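Local coordinates for protein filamentous hemagglutinin (Bordetella pertussis, PDB 1RWR) that probably serves as a secreted adhesin, its N-terminal beta-helical domain directing export through the two-partner secretion pathway, at residues G51-G60 with G90-G98. Residues are numbered along the deposited sequence; the frame is centred on the assembly and turned at random.
Sequences GLTDGVSRIG and GTLEVYGKG
The carboxylate of E93 is gripped by two successive backbone N-H groups of the turn that follows strand 55-57. R58 N donates to OE2 of E93 at 2.8 Å. I59 N donates to OE1 of E93 at 2.9 Å. Both bonds are nearly straight and both use syn lone pairs, so the two oxygens are held together by successive N-H groups and the rotation of the group is fixed. E93 reaches them with CG anti to its backbone N (chi1 176°) and the chain extended beyond. Carbon packs round this buried carboxylate: S57 CB lies beside OE2, and I59 CG1 comes to 3.2 Å from E93 OE1 as the two side chains run past one another head to tail. I59 CD1 runs on to the carbonyl O of T91, 3.6 Å away. R58 bends its guanidinium off to the outside, not into contact with the carboxylate, and its side chain touches L117 of the adjacent strand 114-117.

Two residues along the strand, Y95 stands on the same side of the sheet and fills the loop's other end. Its hydroxyl donates to the carbonyl O of T53 at 2.6 Å; T53 O lies at the ring's edge in plane, while the donor sits 44° out of the carbonyl plane. Along one side of the ring CE2 meets G51 CA at 3.7 Å, and along the other CE1 meets V56 N at 3.9 Å, so the loop wraps round the ring. V47 of the neighbouring strand 45-50 touches S57, I59 and Y95. Strand 55-57 runs antiparallel above strand 91-96, with axes 7.6 Å apart, and pairs with 61-63: an extra-helical hairpin laid over one sheet of the right-handed beta-helix of the TPS domain, anchored to it by side chains.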
loop_
_atom_site.group_PDB
_atom_site.type_symbol
_atom_site.label_atom_id
_atom_site.label_comp_id
_atom_site.label_asym_id
_atom_site.label_seq_id
_atom_site.Cartn_x
_atom_site.Cartn_y
_atom_site.Cartn_z
ATOM N N GLY A 51 -20.520 8.955 -1.503
ATOM C CA GLY A 51 -21.501 9.899 -1.004
ATOM C C GLY A 51 -22.922 9.514 -1.373
ATOM O O GLY A 51 -23.188 9.133 -2.485
ATOM N N LEU A 52 -23.816 9.570 -0.394
ATOM C CA LEU A 52 -25.263 9.446 -0.627
ATOM C C LEU A 52 -25.954 10.787 -0.817
ATOM O O LEU A 52 -27.137 10.826 -1.198
ATOM C CB LEU A 52 -25.900 8.698 0.547
ATOM C CG LEU A 52 -25.437 7.272 0.795
ATOM C CD1 LEU A 52 -26.164 6.682 2.004
ATOM C CD2 LEU A 52 -25.619 6.352 -0.398
ATOM N N THR A 53 -25.224 11.869 -0.573
ATOM C CA THR A 53 -25.718 13.218 -0.752
ATOM C C THR A 53 -24.752 14.043 -1.566
ATOM O O THR A 53 -23.548 13.763 -1.611
ATOM C CB THR A 53 -25.922 13.893 0.604
ATOM O OG1 THR A 53 -24.680 13.979 1.310
ATOM C CG2 THR A 53 -26.822 13.021 1.506
ATOM N N ASP A 54 -25.282 15.086 -2.182
ATOM C CA ASP A 54 -24.479 16.024 -2.948
ATOM C C ASP A 54 -23.612 16.828 -1.984
ATOM O O ASP A 54 -23.975 17.068 -0.823
ATOM C CB ASP A 54 -25.372 16.995 -3.733
ATOM C CG ASP A 54 -26.248 16.320 -4.786
ATOM O OD1 ASP A 54 -26.243 15.084 -4.959
ATOM O OD2 ASP A 54 -26.995 17.007 -5.510
ATOM N N GLY A 55 -22.473 17.296 -2.473
ATOM C CA GLY A 55 -21.550 17.987 -1.614
ATOM C C GLY A 55 -20.361 18.502 -2.366
ATOM O O GLY A 55 -20.451 18.795 -3.546
ATOM N N VAL A 56 -19.266 18.650 -1.640
ATOM C CA VAL A 56 -18.046 19.240 -2.151
ATOM C C VAL A 56 -16.867 18.408 -1.663
ATOM O O VAL A 56 -16.767 18.089 -0.477
ATOM C CB VAL A 56 -17.906 20.693 -1.647
ATOM C CG1 VAL A 56 -16.686 21.323 -2.187
ATOM C CG2 VAL A 56 -19.131 21.510 -2.048
ATOM N N SER A 57 -15.983 18.029 -2.572
ATOM C CA SER A 57 -14.735 17.396 -2.167
ATOM C C SER A 57 -13.647 18.447 -1.976
ATOM O O SER A 57 -13.732 19.558 -2.524
ATOM C CB SER A 57 -14.300 16.358 -3.199
ATOM O OG SER A 57 -13.803 16.984 -4.382
ATOM N N ARG A 58 -12.625 18.112 -1.202
ATOM C CA ARG A 58 -11.516 19.020 -0.952
ATOM C C ARG A 58 -10.711 19.307 -2.209
ATOM O O ARG A 58 -10.373 20.452 -2.475
ATOM C CB ARG A 58 -10.570 18.484 0.116
ATOM C CG ARG A 58 -9.423 19.481 0.424
ATOM C CD ARG A 58 -8.705 19.300 1.788
ATOM N NE ARG A 58 -9.569 18.770 2.863
ATOM C CZ ARG A 58 -9.174 18.546 4.117
ATOM N NH1 ARG A 58 -7.940 18.831 4.497
ATOM N NH2 ARG A 58 -10.038 18.050 5.002
ATOM N N ILE A 59 -10.364 18.281 -2.962
ATOM C CA ILE A 59 -9.546 18.504 -4.146
ATOM C C ILE A 59 -10.310 18.742 -5.447
ATOM O O ILE A 59 -9.719 19.283 -6.415
ATOM C CB ILE A 59 -8.488 17.381 -4.336
ATOM C CG1 ILE A 59 -9.131 16.061 -4.711
ATOM C CG2 ILE A 59 -7.620 17.238 -3.061
ATOM C CD1 ILE A 59 -8.124 15.051 -5.253
ATOM N N GLY A 60 -11.585 18.365 -5.493
ATOM C CA GLY A 60 -12.349 18.344 -6.736
ATOM C C GLY A 60 -13.526 19.292 -6.804
ATOM O O GLY A 60 -14.154 19.412 -7.862
ATOM N N GLY A 90 -0.553 12.256 -6.349
ATOM C CA GLY A 90 -1.530 13.207 -5.853
ATOM C C GLY A 90 -2.296 12.633 -4.685
ATOM O O GLY A 90 -1.823 11.705 -4.030
ATOM N N THR A 91 -3.489 13.166 -4.441
ATOM C CA THR A 91 -4.289 12.808 -3.273
ATOM C C THR A 91 -5.400 11.865 -3.650
ATOM O O THR A 91 -6.155 12.139 -4.570
ATOM C CB THR A 91 -4.919 14.013 -2.673
ATOM O OG1 THR A 91 -3.911 14.940 -2.253
ATOM C CG2 THR A 91 -5.711 13.631 -1.400
ATOM N N LEU A 92 -5.508 10.761 -2.929
ATOM C CA LEU A 92 -6.629 9.860 -3.047
ATOM C C LEU A 92 -7.649 10.308 -1.999
ATOM O O LEU A 92 -7.462 10.037 -0.822
ATOM C CB LEU A 92 -6.198 8.426 -2.789
ATOM C CG LEU A 92 -4.987 7.852 -3.526
ATOM C CD1 LEU A 92 -4.745 6.381 -3.172
ATOM C CD2 LEU A 92 -5.183 8.008 -5.015
ATOM N N GLU A 93 -8.702 10.986 -2.453
ATOM C CA GLU A 93 -9.731 11.494 -1.568
ATOM C C GLU A 93 -10.973 10.607 -1.646
ATOM O O GLU A 93 -11.410 10.226 -2.709
ATOM C CB GLU A 93 -10.114 12.926 -1.909
ATOM C CG GLU A 93 -11.264 13.463 -1.046
ATOM C CD GLU A 93 -11.513 14.944 -1.181
ATOM O OE1 GLU A 93 -10.886 15.641 -2.012
ATOM O OE2 GLU A 93 -12.375 15.446 -0.421
ATOM N N VAL A 94 -11.525 10.298 -0.479
ATOM C CA VAL A 94 -12.817 9.640 -0.391
ATOM C C VAL A 94 -13.834 10.696 -0.008
ATOM O O VAL A 94 -13.714 11.337 1.041
ATOM C CB VAL A 94 -12.828 8.457 0.609
ATOM C CG1 VAL A 94 -14.167 7.736 0.578
ATOM C CG2 VAL A 94 -11.738 7.456 0.298
ATOM N N TYR A 95 -14.793 10.918 -0.897
ATOM C CA TYR A 95 -15.914 11.793 -0.590
ATOM C C TYR A 95 -17.008 10.925 0.048
ATOM O O TYR A 95 -17.440 9.923 -0.498
ATOM C CB TYR A 95 -16.439 12.536 -1.811
ATOM C CG TYR A 95 -17.766 13.202 -1.548
ATOM C CD1 TYR A 95 -17.838 14.322 -0.761
ATOM C CD2 TYR A 95 -18.957 12.700 -2.081
ATOM C CE1 TYR A 95 -19.098 14.928 -0.457
ATOM C CE2 TYR A 95 -20.214 13.318 -1.797
ATOM C CZ TYR A 95 -20.263 14.407 -0.971
ATOM O OH TYR A 95 -21.483 15.000 -0.682
ATOM N N GLY A 96 -17.521 11.429 1.163
ATOM C CA GLY A 96 -18.591 10.743 1.891
ATOM C C GLY A 96 -18.051 10.005 3.108
ATOM O O GLY A 96 -17.256 10.526 3.892
ATOM N N LYS A 97 -18.509 8.780 3.293
ATOM C CA LYS A 97 -18.061 7.968 4.419
ATOM C C LYS A 97 -16.624 7.531 4.165
ATOM O O LYS A 97 -16.293 7.054 3.075
ATOM C CB LYS A 97 -18.951 6.735 4.596
ATOM C CG LYS A 97 -18.562 5.780 5.751
ATOM C CD LYS A 97 -19.293 4.449 5.620
ATOM C CE LYS A 97 -18.861 3.374 6.678
ATOM N NZ LYS A 97 -17.569 2.710 6.331
ATOM N N GLY A 98 -15.780 7.680 5.174
ATOM C CA GLY A 98 -14.428 7.164 5.086
ATOM C C GLY A 98 -14.415 5.661 4.861
ATOM O O GLY A 98 -15.220 4.918 5.394
#